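Local structure of HTLV-2 integrase catalytic core domain (Human T-cell leukemia virus 2, 6QBT) at residues Y24-W29 with V37-K42. The protein is the catalytic core domain of a retroviral integrase, the enzyme that inserts viral DNA into the host genome, and binds magnesium. Residues are numbered along the deposited sequence; the frame is centred on the assembly and turned at random.
Sequences YCLHVW and VSVSCK
His27 and Ser40 pair through two backbone hydrogen bonds at the middle of an antiparallel beta hairpin, the second and third strands of the RNase H-like fold of retroviral integrases. Both bonds, His27 N to Ser40 O and Ser40 N to His27 O, measure 2.8 Å; Cys25–Lys42 and Trp29–Ser38 are likewise hydrogen-bonded pairs. Leu26, Val28 and Val39 form the buried apolar side, with Cys41 at its partly exposed margin. Leu26 and Val39 run side by side, CG to CG2 4.1 Å, and helix 128-142 closes over Val39 and Cys41, where compact apolar groups suit the packing. On the other face, small Ser38 and Ser40 let helix 47-61 come close, and Ser40 OG is hydrogen-bonded to Gln56 OE1. The end at Tyr24 and Lys42 is partly open to solvent, though its side chains still touch. The Lys42 and His27 side chains cross at about a right angle, and Lys42 CG meets the ring obliquely, 3.4 Å from His27 ND1; a bend at chi2 (-66°) carries the chain onward, and Lys42 NZ is hydrogen-bonded to Ser52 OG. Tyr24, an aromatic that tolerates partial exposure, receives the Cys41 sulfur obliquely: with SG anti to its own backbone N (chi1 -174°), it comes 3.5 Å from Tyr24 CD2.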
loop_
_atom_site.group_PDB
_atom_site.type_symbol
_atom_site.label_atom_id
_atom_site.label_comp_id
_atom_site.label_asym_id
_atom_site.label_seq_id
_atom_site.Cartn_x
_atom_site.Cartn_y
_atom_site.Cartn_z
ATOM N N TYR A 24 -2.841 -0.649 -24.401
ATOM C CA TYR A 24 -2.762 0.055 -23.118
ATOM C C TYR A 24 -1.539 0.959 -23.105
ATOM O O TYR A 24 -0.571 0.728 -23.862
ATOM C CB TYR A 24 -2.679 -0.935 -21.954
ATOM C CG TYR A 24 -3.948 -1.714 -21.792
ATOM C CD1 TYR A 24 -4.218 -2.826 -22.598
ATOM C CD2 TYR A 24 -4.909 -1.336 -20.854
ATOM C CE1 TYR A 24 -5.393 -3.542 -22.457
ATOM C CE2 TYR A 24 -6.090 -2.038 -20.724
ATOM C CZ TYR A 24 -6.328 -3.146 -21.516
ATOM O OH TYR A 24 -7.511 -3.857 -21.390
ATOM N N CYS A 25 -1.607 1.981 -22.245
ATOM C CA CYS A 25 -0.523 2.919 -21.998
ATOM C C CYS A 25 0.085 2.605 -20.649
ATOM O O CYS A 25 -0.509 2.864 -19.600
ATOM C CB CYS A 25 -1.057 4.346 -21.987
ATOM S SG CYS A 25 -1.730 4.835 -23.584
ATOM N N LEU A 26 1.265 2.021 -20.688
ATOM C CA LEU A 26 2.067 1.803 -19.513
ATOM C C LEU A 26 2.820 3.107 -19.241
ATOM O O LEU A 26 3.669 3.522 -20.038
ATOM C CB LEU A 26 3.032 0.637 -19.743
ATOM C CG LEU A 26 2.491 -0.783 -19.528
ATOM C CD1 LEU A 26 1.002 -1.004 -19.755
ATOM C CD2 LEU A 26 3.250 -1.680 -20.449
ATOM N N HIS A 27 2.465 3.771 -18.153
ATOM C CA HIS A 27 3.193 4.933 -17.698
ATOM C C HIS A 27 4.275 4.415 -16.732
ATOM O O HIS A 27 3.953 3.820 -15.679
ATOM C CB HIS A 27 2.281 5.868 -16.937
ATOM C CG HIS A 27 1.246 6.542 -17.762
ATOM N ND1 HIS A 27 0.153 5.873 -18.280
ATOM C CD2 HIS A 27 1.083 7.846 -18.090
ATOM C CE1 HIS A 27 -0.610 6.733 -18.932
ATOM N NE2 HIS A 27 -0.069 7.935 -18.836
ATOM N N VAL A 28 5.534 4.668 -17.088
ATOM C CA VAL A 28 6.691 4.063 -16.467
ATOM C C VAL A 28 7.596 5.169 -15.909
ATOM O O VAL A 28 7.975 6.075 -16.621
ATOM C CB VAL A 28 7.476 3.232 -17.516
ATOM C CG1 VAL A 28 8.800 2.703 -16.959
ATOM C CG2 VAL A 28 6.619 2.095 -18.063
ATOM N N TRP A 29 7.951 5.078 -14.640
ATOM C CA TRP A 29 8.932 6.000 -14.058
ATOM C C TRP A 29 10.033 5.155 -13.479
ATOM O O TRP A 29 9.753 4.130 -12.846
ATOM C CB TRP A 29 8.319 6.842 -12.920
ATOM C CG TRP A 29 7.353 7.812 -13.423
ATOM C CD1 TRP A 29 5.985 7.673 -13.487
ATOM C CD2 TRP A 29 7.657 9.075 -13.958
ATOM N NE1 TRP A 29 5.426 8.803 -14.022
ATOM C CE2 TRP A 29 6.435 9.682 -14.324
ATOM C CE3 TRP A 29 8.858 9.765 -14.187
ATOM C CZ2 TRP A 29 6.381 10.950 -14.915
ATOM C CZ3 TRP A 29 8.801 11.025 -14.752
ATOM C CH2 TRP A 29 7.570 11.612 -15.101
ATOM N N VAL A 37 11.419 1.150 -9.980
ATOM C CA VAL A 37 10.427 1.368 -11.018
ATOM C C VAL A 37 9.057 1.587 -10.461
ATOM O O VAL A 37 8.672 0.906 -9.532
ATOM C CB VAL A 37 10.275 0.106 -11.920
ATOM C CG1 VAL A 37 9.479 0.431 -13.163
ATOM C CG2 VAL A 37 11.644 -0.420 -12.306
ATOM N N SER A 38 8.297 2.453 -11.125
ATOM C CA SER A 38 6.836 2.443 -11.066
ATOM C C SER A 38 6.234 2.268 -12.462
ATOM O O SER A 38 6.714 2.850 -13.429
ATOM C CB SER A 38 6.313 3.752 -10.506
ATOM O OG SER A 38 4.900 3.715 -10.392
ATOM N N VAL A 39 5.148 1.514 -12.554
ATOM C CA VAL A 39 4.426 1.408 -13.795
ATOM C C VAL A 39 2.963 1.409 -13.472
ATOM O O VAL A 39 2.557 0.713 -12.558
ATOM C CB VAL A 39 4.821 0.132 -14.611
ATOM C CG1 VAL A 39 5.023 -1.065 -13.712
ATOM C CG2 VAL A 39 3.785 -0.212 -15.693
ATOM N N SER A 40 2.185 2.179 -14.237
ATOM C CA SER A 40 0.745 2.198 -14.129
ATOM C C SER A 40 0.165 1.871 -15.476
ATOM O O SER A 40 0.550 2.485 -16.482
ATOM C CB SER A 40 0.265 3.579 -13.745
ATOM O OG SER A 40 0.797 3.934 -12.502
ATOM N N CYS A 41 -0.765 0.918 -15.493
ATOM C CA CYS A 41 -1.465 0.553 -16.694
ATOM C C CYS A 41 -2.708 1.461 -16.797
ATOM O O CYS A 41 -3.534 1.501 -15.905
ATOM C CB CYS A 41 -1.844 -0.921 -16.669
ATOM S SG CYS A 41 -2.581 -1.484 -18.231
ATOM N N LYS A 42 -2.792 2.215 -17.877
ATOM C CA LYS A 42 -3.867 3.141 -18.120
ATOM C C LYS A 42 -4.373 2.858 -19.518
ATOM O O LYS A 42 -3.644 2.307 -20.335
ATOM C CB LYS A 42 -3.353 4.594 -18.063
ATOM C CG LYS A 42 -2.727 5.042 -16.751
ATOM C CD LYS A 42 -3.760 5.067 -15.631
ATOM C CE LYS A 42 -3.183 5.707 -14.371
ATOM N NZ LYS A 42 -4.167 5.735 -13.246
#